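Local coordinates for choline binding protein PCPA (Streptococcus pneumoniae, PDB 4CP6) that is a leucine-rich-repeat surface antigen of the pneumococcus, probably held on the cell wall through choline, at residues A[22-27]-A[38-43]; A[81-86]-A[114-119]; A[108-113]-A[132-137]; A[151-156]-A[181-186]. One frame throughout, in Å; residues are numbered along the deposited sequence.

Interaction 1: A[22-27]-A[38-43]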
loop_
_atom_site.group_PDB
_atom_site.type_symbol
_atom_site.label_atom_id
_atom_site.label_comp_id
_atom_site.label_asym_id
_atom_site.label_seq_id
_atom_site.Cartn_x
_atom_site.Cartn_y
_atom_site.Cartn_z
ATOM N N ASN A 22 -9.582 16.727 35.449
ATOM C CA ASN A 22 -10.696 17.096 34.575
ATOM C C ASN A 22 -11.111 15.928 33.656
ATOM O O ASN A 22 -11.324 16.109 32.459
ATOM C CB ASN A 22 -10.383 18.390 33.811
ATOM C CG ASN A 22 -11.541 19.000 33.049
ATOM O OD1 ASN A 22 -11.378 19.467 31.917
ATOM N ND2 ASN A 22 -12.739 18.994 33.633
ATOM N N ASN A 23 -11.171 14.718 34.231
ATOM C CA ASN A 23 -11.574 13.480 33.558
ATOM C C ASN A 23 -10.696 13.120 32.340
ATOM O O ASN A 23 -11.168 12.534 31.352
ATOM C CB ASN A 23 -13.065 13.480 33.221
ATOM C CG ASN A 23 -13.907 13.252 34.456
ATOM O OD1 ASN A 23 -14.124 12.120 34.901
ATOM N ND2 ASN A 23 -14.338 14.324 35.084
ATOM N N ILE A 24 -9.402 13.450 32.445
ATOM C CA ILE A 24 -8.383 13.044 31.478
ATOM C C ILE A 24 -7.307 12.359 32.324
ATOM O O ILE A 24 -6.805 12.955 33.292
ATOM C CB ILE A 24 -7.808 14.205 30.624
ATOM C CG1 ILE A 24 -8.916 14.869 29.762
ATOM C CG2 ILE A 24 -6.644 13.705 29.727
ATOM C CD1 ILE A 24 -8.495 16.103 28.910
ATOM N N LYS A 25 -6.920 11.139 31.944
ATOM C CA LYS A 25 -5.852 10.423 32.621
ATOM C C LYS A 25 -4.536 10.690 31.909
ATOM O O LYS A 25 -4.507 10.742 30.670
ATOM C CB LYS A 25 -6.119 8.913 32.629
ATOM C CG LYS A 25 -7.284 8.534 33.526
ATOM C CD LYS A 25 -7.610 7.047 33.416
ATOM C CE LYS A 25 -8.689 6.602 34.386
ATOM N NZ LYS A 25 -9.997 7.254 34.090
ATOM N N TYR A 26 -3.464 10.837 32.679
ATOM C CA TYR A 26 -2.095 11.039 32.225
ATOM C C TYR A 26 -1.218 10.015 32.925
ATOM O O TYR A 26 -1.444 9.716 34.105
ATOM C CB TYR A 26 -1.596 12.439 32.589
ATOM C CG TYR A 26 -2.442 13.542 32.011
ATOM C CD1 TYR A 26 -3.561 14.016 32.691
ATOM C CD2 TYR A 26 -2.105 14.144 30.804
ATOM C CE1 TYR A 26 -4.325 15.060 32.182
ATOM C CE2 TYR A 26 -2.884 15.166 30.266
ATOM C CZ TYR A 26 -3.975 15.644 30.976
ATOM O OH TYR A 26 -4.737 16.658 30.438
ATOM N N LYS A 27 -0.213 9.475 32.228
ATOM C CA LYS A 27 0.668 8.506 32.851
ATOM C C LYS A 27 2.087 9.042 32.852
ATOM O O LYS A 27 2.556 9.501 31.824
ATOM C CB LYS A 27 0.553 7.149 32.119
ATOM C CG LYS A 27 1.398 6.038 32.709
ATOM C CD LYS A 27 1.110 4.726 32.021
ATOM C CE LYS A 27 2.004 3.635 32.544
ATOM N NZ LYS A 27 1.516 2.292 32.130
ATOM N N VAL A 38 4.637 13.493 31.055
ATOM C CA VAL A 38 3.537 12.542 30.990
ATOM C C VAL A 38 3.087 12.286 29.552
ATOM O O VAL A 38 3.278 13.130 28.672
ATOM C CB VAL A 38 2.274 13.006 31.800
ATOM C CG1 VAL A 38 2.499 12.950 33.305
ATOM C CG2 VAL A 38 1.771 14.386 31.371
ATOM N N GLN A 39 2.451 11.134 29.335
ATOM C CA GLN A 39 1.666 10.876 28.145
ATOM C C GLN A 39 0.218 11.207 28.523
ATOM O O GLN A 39 -0.203 11.008 29.684
ATOM C CB GLN A 39 1.752 9.419 27.656
ATOM C CG GLN A 39 1.226 8.395 28.671
ATOM C CD GLN A 39 1.414 6.988 28.170
ATOM O OE1 GLN A 39 2.461 6.633 27.628
ATOM N NE2 GLN A 39 0.407 6.156 28.381
ATOM N N VAL A 40 -0.553 11.740 27.563
ATOM C CA VAL A 40 -1.981 11.977 27.716
ATOM C C VAL A 40 -2.670 10.681 27.310
ATOM O O VAL A 40 -2.453 10.179 26.196
ATOM C CB VAL A 40 -2.518 13.247 26.997
ATOM C CG1 VAL A 40 -2.124 13.281 25.514
ATOM C CG2 VAL A 40 -4.027 13.389 27.165
ATOM N N GLY A 41 -3.404 10.103 28.251
ATOM C CA GLY A 41 -4.101 8.834 28.097
ATOM C C GLY A 41 -3.355 7.758 28.863
ATOM O O GLY A 41 -2.126 7.820 28.997
ATOM N N ASN A 42 -4.097 6.752 29.386
ATOM C CA ASN A 42 -3.447 5.658 30.123
ATOM C C ASN A 42 -2.821 4.607 29.200
ATOM O O ASN A 42 -2.162 3.694 29.694
ATOM C CB ASN A 42 -4.460 4.997 31.111
ATOM C CG ASN A 42 -5.659 4.359 30.435
ATOM O OD1 ASN A 42 -5.708 4.176 29.208
ATOM N ND2 ASN A 42 -6.667 3.993 31.215
ATOM N N GLY A 43 -3.027 4.748 27.877
ATOM C CA GLY A 43 -2.473 3.843 26.866
ATOM C C GLY A 43 -3.337 2.626 26.577
ATOM O O GLY A 43 -2.930 1.740 25.805
HETATM O O HOH W 1 -1.962 2.248 32.060
#
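Tyr26 and Val40 face each other across a beta hairpin, where strand 24-32 turns back antiparallel to strand 35-40 in the sheet at the N-terminal end of the leucine-rich-repeat domain. They form a non-hydrogen-bonded pair, and CE2 of the Tyr26 ring reaches CG2 of Val40 at 3.8 Å, while CD2 on the same side of the ring meets Val38 CG2. Val40 CG2, anti to the backbone N, is shared: it also touches CG2 of Ile24 at 3.7 Å, so one methyl joins both neighbours on this face. On the other face, Lys27 and Gln39 make a hydrogen-bonded pair whose side chains run alongside each other in the same direction, Lys27 CB resting 3.7 Å from Gln39 CG. Their backbones exchange two bonds, Lys27 N to Gln39 O and Gln39 N to Lys27 O, both 3.0 Å. A third, shorter bond from Gly41 N to Lys25 O (2.7 Å) continues the pairing beyond the last strand residue, Val40.

Further out, strand 69-76 carries the sheet onward: Val73 packs on Tyr26, Val38 and Val40, and Phe81 adds to the apolar cover of Val40. The polar end of Lys25 is held by Gln20 OE1, and the Asn42 carboxamide accepts from Val44 N and Thr45 N through OD1. Gln39 has its CG between backbone N and carbonyl carbon (chi1 62°), from where its extended chain brings the amide over the chain just past the end of its own strand, where NE2 donates to Gly41 O at 3.1 Å.

Interaction 2: A[81-86]-A[114-119]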
loop_
_atom_site.group_PDB
_atom_site.type_symbol
_atom_site.label_atom_id
_atom_site.label_comp_id
_atom_site.label_asym_id
_atom_site.label_seq_id
_atom_site.Cartn_x
_atom_site.Cartn_y
_atom_site.Cartn_z
ATOM N N PHE A 81 -6.877 9.315 21.835
ATOM C CA PHE A 81 -7.879 10.050 21.084
ATOM C C PHE A 81 -8.491 9.178 19.996
ATOM O O PHE A 81 -8.870 9.643 18.914
ATOM C CB PHE A 81 -7.351 11.400 20.594
ATOM C CG PHE A 81 -6.975 12.263 21.772
ATOM C CD1 PHE A 81 -7.960 12.773 22.632
ATOM C CD2 PHE A 81 -5.650 12.528 22.064
ATOM C CE1 PHE A 81 -7.616 13.539 23.744
ATOM C CE2 PHE A 81 -5.305 13.283 23.195
ATOM C CZ PHE A 81 -6.291 13.781 24.032
ATOM N N SER A 82 -8.605 7.883 20.301
ATOM C CA SER A 82 -9.252 7.002 19.359
ATOM C C SER A 82 -10.767 7.128 19.488
ATOM O O SER A 82 -11.294 7.483 20.567
ATOM C CB SER A 82 -8.832 5.554 19.574
ATOM O OG SER A 82 -9.232 5.156 20.869
ATOM N N TYR A 83 -11.453 6.827 18.415
ATOM C CA TYR A 83 -12.899 6.846 18.387
ATOM C C TYR A 83 -13.316 5.432 18.144
ATOM O O TYR A 83 -12.912 4.812 17.145
ATOM C CB TYR A 83 -13.463 7.789 17.301
ATOM C CG TYR A 83 -14.954 7.592 17.136
ATOM C CD1 TYR A 83 -15.858 8.237 17.983
ATOM C CD2 TYR A 83 -15.453 6.590 16.300
ATOM C CE1 TYR A 83 -17.230 7.988 17.900
ATOM C CE2 TYR A 83 -16.814 6.274 16.271
ATOM C CZ TYR A 83 -17.701 6.984 17.066
ATOM O OH TYR A 83 -19.051 6.697 17.004
ATOM N N TYR A 84 -14.160 4.940 19.051
ATOM C CA TYR A 84 -14.784 3.632 18.954
ATOM C C TYR A 84 -16.255 3.732 19.265
ATOM O O TYR A 84 -16.654 4.400 20.220
ATOM C CB TYR A 84 -14.161 2.624 19.923
ATOM C CG TYR A 84 -12.743 2.272 19.578
ATOM C CD1 TYR A 84 -12.460 1.315 18.606
ATOM C CD2 TYR A 84 -11.683 2.801 20.301
ATOM C CE1 TYR A 84 -11.145 0.969 18.298
ATOM C CE2 TYR A 84 -10.371 2.445 20.023
ATOM C CZ TYR A 84 -10.102 1.543 19.009
ATOM O OH TYR A 84 -8.799 1.222 18.738
ATOM N N PRO A 85 -17.071 2.992 18.524
ATOM C CA PRO A 85 -18.492 2.915 18.866
ATOM C C PRO A 85 -18.668 2.113 20.154
ATOM O O PRO A 85 -17.780 1.345 20.561
ATOM C CB PRO A 85 -19.109 2.186 17.687
ATOM C CG PRO A 85 -17.989 1.330 17.136
ATOM C CD PRO A 85 -16.719 2.093 17.405
ATOM N N ASP A 86 -19.819 2.303 20.806
ATOM C CA ASP A 86 -20.136 1.602 22.033
ATOM C C ASP A 86 -21.083 0.459 21.709
ATOM O O ASP A 86 -21.907 0.578 20.790
ATOM C CB ASP A 86 -20.827 2.575 22.996
ATOM C CG ASP A 86 -20.908 2.021 24.391
ATOM O OD1 ASP A 86 -19.885 2.094 25.115
ATOM O OD2 ASP A 86 -21.969 1.470 24.742
ATOM N N GLY A 114 -9.349 5.836 14.174
ATOM C CA GLY A 114 -10.742 6.128 13.858
ATOM C C GLY A 114 -11.198 7.536 14.166
ATOM O O GLY A 114 -12.408 7.811 14.114
ATOM N N SER A 115 -10.263 8.446 14.474
ATOM C CA SER A 115 -10.613 9.810 14.851
ATOM C C SER A 115 -11.663 10.447 13.968
ATOM O O SER A 115 -11.549 10.421 12.754
ATOM C CB SER A 115 -9.366 10.688 14.879
ATOM O OG SER A 115 -9.671 12.028 15.241
ATOM N N LYS A 116 -12.661 11.085 14.586
ATOM C CA LYS A 116 -13.681 11.794 13.819
ATOM C C LYS A 116 -13.290 13.252 13.562
ATOM O O LYS A 116 -14.062 13.975 12.918
ATOM C CB LYS A 116 -15.010 11.741 14.561
ATOM C CG LYS A 116 -15.604 10.346 14.557
ATOM C CD LYS A 116 -16.948 10.360 15.261
ATOM C CE LYS A 116 -18.008 11.154 14.549
ATOM N NZ LYS A 116 -19.331 11.009 15.228
ATOM N N ALA A 117 -12.099 13.681 14.020
ATOM C CA ALA A 117 -11.656 15.049 13.762
ATOM C C ALA A 117 -11.412 15.224 12.244
ATOM O O ALA A 117 -10.761 14.385 11.585
ATOM C CB ALA A 117 -10.376 15.335 14.533
ATOM N N LYS A 118 -11.962 16.297 11.683
ATOM C CA LYS A 118 -11.799 16.574 10.255
ATOM C C LYS A 118 -10.437 17.194 9.994
ATOM O O LYS A 118 -9.895 17.096 8.885
ATOM C CB LYS A 118 -12.903 17.512 9.748
ATOM C CG LYS A 118 -14.327 17.033 10.049
ATOM C CD LYS A 118 -14.805 15.944 9.124
ATOM C CE LYS A 118 -16.062 15.269 9.619
ATOM N NZ LYS A 118 -15.763 14.173 10.584
ATOM N N THR A 119 -9.890 17.849 10.999
ATOM C CA THR A 119 -8.548 18.381 10.915
ATOM C C THR A 119 -7.803 18.232 12.220
ATOM O O THR A 119 -8.405 18.116 13.296
ATOM C CB THR A 119 -8.496 19.800 10.375
ATOM O OG1 THR A 119 -7.117 20.078 10.029
ATOM C CG2 THR A 119 -9.089 20.820 11.342
#
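Tyr83 and Lys116 make the main side-chain contact between two irregular loops, one following strand 69-76 and the other entering strand 119-122 of the leucine-rich-repeat domain. The interaction is a CH-pi contact. Lys116 CD lies over one face of the phenol ring, 3.6 Å from its centroid and 16° off the ring normal, and CG sits nearer the root of the ring, 3.8 Å from Tyr83 CG. The lysine chain bends about its CG-CD bond (chi3 66°), between the two methylenes that rest on the ring, and it passes obliquely across the tyrosine. With Tyr83 CG anti to the backbone N (chi1 170°), the ring is carried to the lysine.

Van der Waals contact with the backbone comes next. Tyr83 CB is 3.4 Å from Gly114 O, and the two residues have the nearest alpha carbons of the pair of loops. Gly114 adopts positive phi and packs closely against Tyr83.

The polar contacts lie within segment 114-119 or lead outside the pair. Ser115 OG accepts from Ala117 N at 3.2 Å in an ST turn, and also bonds to Tyr94 OH, which is in turn linked to Phe81 O; Tyr94 thus bridges the two loops. Lys118 NZ donates to Lys116 O at 2.9 Å and forms a salt bridge with Glu140.

No direct hydrogen bond crosses between the segments, so their mutual fit depends on the methylenes of a lysine against an aromatic face and on close approach at a glycine, with directional bonding supplied by neighbouring residues.

Interaction 3: A[108-113]-A[132-137]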
loop_
_atom_site.group_PDB
_atom_site.type_symbol
_atom_site.label_atom_id
_atom_site.label_comp_id
_atom_site.label_asym_id
_atom_site.label_seq_id
_atom_site.Cartn_x
_atom_site.Cartn_y
_atom_site.Cartn_z
ATOM N N GLN A 108 1.889 7.900 19.893
ATOM C CA GLN A 108 2.021 6.452 20.004
ATOM C C GLN A 108 1.072 5.722 19.048
ATOM O O GLN A 108 0.155 6.320 18.467
ATOM C CB GLN A 108 1.761 6.006 21.448
ATOM C CG GLN A 108 2.864 6.470 22.403
ATOM C CD GLN A 108 2.556 6.209 23.857
ATOM O OE1 GLN A 108 3.126 6.864 24.777
ATOM N NE2 GLN A 108 1.658 5.279 24.107
ATOM N N LYS A 109 1.278 4.403 18.908
ATOM C CA LYS A 109 0.458 3.608 17.990
ATOM C C LYS A 109 -1.020 3.779 18.291
ATOM O O LYS A 109 -1.416 3.794 19.467
ATOM C CB LYS A 109 0.824 2.109 18.015
ATOM C CG LYS A 109 0.811 1.470 19.381
ATOM C CD LYS A 109 1.341 0.039 19.317
ATOM C CE LYS A 109 1.115 -0.623 20.650
ATOM N NZ LYS A 109 1.310 -2.096 20.577
ATOM N N LYS A 110 -1.833 3.966 17.250
ATOM C CA LYS A 110 -3.285 4.110 17.415
ATOM C C LYS A 110 -3.669 5.275 18.327
ATOM O O LYS A 110 -4.783 5.282 18.873
ATOM C CB LYS A 110 -3.896 2.775 17.895
ATOM C CG LYS A 110 -3.826 1.725 16.783
ATOM C CD LYS A 110 -4.581 0.474 17.081
ATOM C CE LYS A 110 -4.635 -0.323 15.799
ATOM N NZ LYS A 110 -5.520 -1.520 15.961
ATOM N N GLY A 111 -2.820 6.310 18.423
ATOM C CA GLY A 111 -3.180 7.450 19.279
ATOM C C GLY A 111 -4.466 8.134 18.853
ATOM O O GLY A 111 -5.179 8.677 19.707
ATOM N N PHE A 112 -4.791 8.128 17.542
ATOM C CA PHE A 112 -5.981 8.764 16.978
ATOM C C PHE A 112 -6.732 7.777 16.089
ATOM O O PHE A 112 -7.377 8.175 15.116
ATOM C CB PHE A 112 -5.598 10.022 16.179
ATOM C CG PHE A 112 -5.011 11.149 16.996
ATOM C CD1 PHE A 112 -3.660 11.168 17.322
ATOM C CD2 PHE A 112 -5.800 12.223 17.394
ATOM C CE1 PHE A 112 -3.104 12.246 18.018
ATOM C CE2 PHE A 112 -5.260 13.270 18.122
ATOM C CZ PHE A 112 -3.920 13.279 18.442
ATOM N N HIS A 113 -6.699 6.465 16.437
ATOM C CA HIS A 113 -7.386 5.485 15.611
ATOM C C HIS A 113 -8.858 5.903 15.401
ATOM O O HIS A 113 -9.543 6.190 16.396
ATOM C CB HIS A 113 -7.340 4.076 16.242
ATOM C CG HIS A 113 -8.374 3.184 15.644
ATOM N ND1 HIS A 113 -8.119 2.459 14.507
ATOM C CD2 HIS A 113 -9.683 3.031 15.973
ATOM C CE1 HIS A 113 -9.269 1.880 14.177
ATOM N NE2 HIS A 113 -10.224 2.182 15.051
ATOM N N GLU A 132 3.625 7.062 15.291
ATOM C CA GLU A 132 3.783 5.620 15.287
ATOM C C GLU A 132 2.664 4.906 14.543
ATOM O O GLU A 132 1.750 5.538 14.001
ATOM C CB GLU A 132 3.993 5.100 16.716
ATOM C CG GLU A 132 5.415 5.380 17.221
ATOM C CD GLU A 132 6.506 4.583 16.516
ATOM O OE1 GLU A 132 6.174 3.558 15.876
ATOM O OE2 GLU A 132 7.696 4.954 16.668
ATOM N N ASP A 133 2.778 3.573 14.460
ATOM C CA ASP A 133 1.916 2.755 13.647
ATOM C C ASP A 133 0.455 3.019 13.828
ATOM O O ASP A 133 -0.019 3.127 14.958
ATOM C CB ASP A 133 2.186 1.268 13.886
ATOM C CG ASP A 133 3.622 0.833 13.660
ATOM O OD1 ASP A 133 4.431 1.653 13.141
ATOM O OD2 ASP A 133 3.903 -0.359 13.830
ATOM N N ARG A 134 -0.269 3.110 12.713
ATOM C CA ARG A 134 -1.736 3.222 12.752
ATOM C C ARG A 134 -2.244 4.386 13.596
ATOM O O ARG A 134 -3.376 4.333 14.114
ATOM C CB ARG A 134 -2.368 1.869 13.181
ATOM C CG ARG A 134 -2.099 0.794 12.145
ATOM C CD ARG A 134 -2.767 -0.536 12.462
ATOM N NE ARG A 134 -2.583 -1.494 11.359
ATOM C CZ ARG A 134 -3.361 -1.542 10.268
ATOM N NH1 ARG A 134 -4.407 -0.719 10.144
ATOM N NH2 ARG A 134 -3.109 -2.426 9.302
ATOM N N ALA A 135 -1.443 5.450 13.732
ATOM C CA ALA A 135 -1.906 6.563 14.567
ATOM C C ALA A 135 -3.227 7.158 14.111
ATOM O O ALA A 135 -4.024 7.579 14.966
ATOM C CB ALA A 135 -0.850 7.637 14.631
ATOM N N PHE A 136 -3.483 7.188 12.802
ATOM C CA PHE A 136 -4.690 7.780 12.241
ATOM C C PHE A 136 -5.375 6.788 11.322
ATOM O O PHE A 136 -6.080 7.214 10.399
ATOM C CB PHE A 136 -4.341 9.069 11.465
ATOM C CG PHE A 136 -3.779 10.178 12.318
ATOM C CD1 PHE A 136 -4.624 11.074 12.957
ATOM C CD2 PHE A 136 -2.404 10.296 12.529
ATOM C CE1 PHE A 136 -4.110 12.112 13.738
ATOM C CE2 PHE A 136 -1.891 11.328 13.326
ATOM C CZ PHE A 136 -2.756 12.208 13.940
ATOM N N ASP A 137 -5.253 5.464 11.585
ATOM C CA ASP A 137 -5.923 4.559 10.669
ATOM C C ASP A 137 -7.445 4.659 10.817
ATOM O O ASP A 137 -7.960 4.914 11.912
ATOM C CB ASP A 137 -5.405 3.117 10.737
ATOM C CG ASP A 137 -5.716 2.350 11.996
ATOM O OD1 ASP A 137 -5.967 2.987 13.037
ATOM O OD2 ASP A 137 -5.705 1.096 11.936
HETATM O O HOH W 2 -6.869 -0.712 13.514
#
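Successive coils of the leucine-rich-repeat solenoid stack here, and the turns 108-113 and 132-137 repeat the same shape: each opens with a type II beta turn and carries a phenylalanine at the matching place. Phe112 and Phe136 point the same way, side by side, with ring planes 11° apart. The rings are slid so far that they barely overlap, centroids being 4.8 Å apart, and the closest ring atoms are Phe112 CG and Phe136 CE1 at 3.5 Å. Phe158 of the following coil meets Phe136 with nearly parallel planes, extending the row.

Backbone bonds tie the coils. Lys110 N donates to Asp133 O at 3.0 Å and Phe112 N to Ala135 O at 2.7 Å. Glu132 presses its CB against Lys109 N (3.6 Å).

Next to the phenylalanines in sequence, His113 ND1 donates to Asp137 OD1 at 2.7 Å, meeting that oxygen from above the carboxylate plane, 41° out of it; ring and carboxylate are turned 68° apart. The Asp137 carboxylate takes Arg134 NH1 on the anti side of OD2 at 2.9 Å, in a salt bridge. A water links OD2 to Lys110 NZ, whose aliphatic chain runs beside that of Arg134. Tyr84, from outside the two segments, stacks on the His113 ring.

With one carboxylate thus engaging an imidazole, a guanidinium and, through water, an ammonium group, Asp137 probably offsets the like charges of Lys110 and Arg134, and these cations in turn would favour its ionised form.

Interaction 4: A[151-156]-A[181-186]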
loop_
_atom_site.group_PDB
_atom_site.type_symbol
_atom_site.label_atom_id
_atom_site.label_comp_id
_atom_site.label_asym_id
_atom_site.label_seq_id
_atom_site.Cartn_x
_atom_site.Cartn_y
_atom_site.Cartn_z
ATOM N N GLU A 151 10.038 13.331 11.697
ATOM C CA GLU A 151 11.072 12.533 11.036
ATOM C C GLU A 151 10.615 11.144 10.585
ATOM O O GLU A 151 11.275 10.558 9.708
ATOM C CB GLU A 151 12.253 12.329 11.986
ATOM C CG GLU A 151 12.952 13.632 12.347
ATOM C CD GLU A 151 14.165 13.488 13.248
ATOM O OE1 GLU A 151 14.739 12.378 13.319
ATOM O OE2 GLU A 151 14.557 14.504 13.866
ATOM N N TYR A 152 9.572 10.590 11.228
ATOM C CA TYR A 152 9.193 9.213 11.010
ATOM C C TYR A 152 7.683 9.082 10.985
ATOM O O TYR A 152 7.005 9.560 11.893
ATOM C CB TYR A 152 9.725 8.406 12.222
ATOM C CG TYR A 152 9.341 6.944 12.206
ATOM C CD1 TYR A 152 10.099 6.012 11.504
ATOM C CD2 TYR A 152 8.220 6.485 12.898
ATOM C CE1 TYR A 152 9.727 4.674 11.452
ATOM C CE2 TYR A 152 7.838 5.150 12.852
ATOM C CZ TYR A 152 8.599 4.251 12.127
ATOM O OH TYR A 152 8.188 2.949 12.087
ATOM N N ILE A 153 7.158 8.372 9.980
ATOM C CA ILE A 153 5.733 8.015 9.902
ATOM C C ILE A 153 5.660 6.495 9.914
ATOM O O ILE A 153 6.265 5.855 9.046
ATOM C CB ILE A 153 5.064 8.593 8.647
ATOM C CG1 ILE A 153 5.027 10.131 8.727
ATOM C CG2 ILE A 153 3.655 7.963 8.437
ATOM C CD1 ILE A 153 4.462 10.787 7.459
ATOM N N GLY A 154 4.963 5.937 10.899
ATOM C CA GLY A 154 4.837 4.503 11.091
ATOM C C GLY A 154 3.920 3.760 10.140
ATOM O O GLY A 154 3.263 4.347 9.287
ATOM N N THR A 155 3.925 2.420 10.295
ATOM C CA THR A 155 3.194 1.507 9.438
ATOM C C THR A 155 1.720 1.828 9.453
ATOM O O THR A 155 1.131 2.006 10.515
ATOM C CB THR A 155 3.464 0.096 9.882
ATOM O OG1 THR A 155 4.860 -0.152 9.656
ATOM C CG2 THR A 155 2.629 -0.940 9.123
ATOM N N SER A 156 1.118 1.913 8.260
ATOM C CA SER A 156 -0.323 2.110 8.128
ATOM C C SER A 156 -0.804 3.355 8.880
ATOM O O SER A 156 -1.978 3.414 9.284
ATOM C CB SER A 156 -1.062 0.858 8.609
ATOM O OG SER A 156 -0.773 -0.211 7.718
ATOM N N GLU A 181 2.654 0.798 3.908
ATOM C CA GLU A 181 1.215 1.077 3.817
ATOM C C GLU A 181 0.766 2.338 4.533
ATOM O O GLU A 181 -0.430 2.464 4.830
ATOM C CB GLU A 181 0.393 -0.138 4.304
ATOM C CG GLU A 181 0.710 -1.376 3.465
ATOM C CD GLU A 181 -0.175 -2.587 3.628
ATOM O OE1 GLU A 181 -1.288 -2.426 4.165
ATOM O OE2 GLU A 181 0.179 -3.658 3.082
ATOM N N ALA A 182 1.661 3.315 4.713
ATOM C CA ALA A 182 1.237 4.529 5.440
ATOM C C ALA A 182 0.100 5.271 4.756
ATOM O O ALA A 182 -0.691 5.926 5.445
ATOM C CB ALA A 182 2.405 5.458 5.665
ATOM N N PHE A 183 0.042 5.192 3.412
ATOM C CA PHE A 183 -0.961 5.917 2.623
ATOM C C PHE A 183 -1.821 4.947 1.838
ATOM O O PHE A 183 -2.204 5.231 0.691
ATOM C CB PHE A 183 -0.247 6.912 1.670
ATOM C CG PHE A 183 0.696 7.879 2.354
ATOM C CD1 PHE A 183 0.299 8.585 3.485
ATOM C CD2 PHE A 183 1.981 8.091 1.858
ATOM C CE1 PHE A 183 1.197 9.445 4.145
ATOM C CE2 PHE A 183 2.851 8.993 2.489
ATOM C CZ PHE A 183 2.459 9.643 3.631
ATOM N N ALA A 184 -2.141 3.806 2.473
ATOM C CA ALA A 184 -2.929 2.750 1.852
ATOM C C ALA A 184 -4.434 2.978 2.059
ATOM O O ALA A 184 -4.861 3.681 2.990
ATOM C CB ALA A 184 -2.527 1.419 2.474
ATOM N N ASN A 185 -5.248 2.371 1.177
ATOM C CA ASN A 185 -6.720 2.397 1.294
ATOM C C ASN A 185 -7.308 3.788 1.318
ATOM O O ASN A 185 -8.325 4.019 2.019
ATOM C CB ASN A 185 -7.197 1.604 2.544
ATOM C CG ASN A 185 -6.678 0.197 2.536
ATOM O OD1 ASN A 185 -7.162 -0.638 1.768
ATOM N ND2 ASN A 185 -5.638 -0.067 3.346
ATOM N N LEU A 186 -6.693 4.721 0.572
ATOM C CA LEU A 186 -7.225 6.072 0.508
ATOM C C LEU A 186 -8.146 6.251 -0.685
ATOM O O LEU A 186 -7.961 5.600 -1.708
ATOM C CB LEU A 186 -6.121 7.112 0.461
ATOM C CG LEU A 186 -5.072 7.049 1.596
ATOM C CD1 LEU A 186 -3.969 8.130 1.419
ATOM C CD2 LEU A 186 -5.689 7.128 2.989
HETATM O O HOH W 3 -2.679 -0.840 5.912
#
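Ile153, at the end of the short strand 152-153, is the first residue of its segment to touch 181-186. Its CG2, anti to the backbone N (chi1 -66° places CG1 beside that N), rests 3.9 Å from Ala182 CB, while CD1 at the far end of the chain approaches Phe183 CZ at 4.5 Å, a looser contact. Both partners are buried. Gly154 follows with its carbonyl oxygen, which lies 3.9 Å from the same Ala182 methyl; that methyl therefore sits against a side-chain branch and a backbone carbonyl at once, and it also lies over the centre of one face of the Phe183 ring.

Thr155 turns its side chain from the contact, and its OG1 bonds to Ser179 OG instead. Ser156 then comes against the start of the type I turn 181-184: its CA-H points almost straight at Glu181 O, 3.3 Å from CA with an angle of 166° at the hydrogen. That same carbonyl accepts from Ala184 N, the bond that closes the turn. Ser156 OG is 3.6 Å from Glu181 CB, and one water joins OG to Glu181 OE1, at 2.7 Å from each. Arg134 of the preceding coil also touches Ser156.

No conventional direct hydrogen bond links the two segments; apolar contacts inside, a CA-H...O contact and a water between Ser156 and Glu181 join adjacent coils, as in the stacked turns of a leucine-rich-repeat solenoid.

In the fold
From the N terminus, interaction 1 closes the hairpin of strands 24-32 and 35-40 before any of the other contacts opens. Interactions 2 and 3 then cross, their segments alternating along the chain: interaction 2 closes the loop between 86 and 114, and interaction 3 that between 113 and 132. They also touch, through probable hydrogen bonds from Phe81 N to Gly111 O and from Gly114 N to Asp137 O. Interaction 1 meets interaction 2 where Val40 packs on Phe81. Interaction 4 follows in series, closing the chain between 156 and 181, and is joined to interaction 3 by a probable hydrogen bond from Arg134 N to Thr155 O. Together they tie the N-terminal hairpin to successive repeat coils.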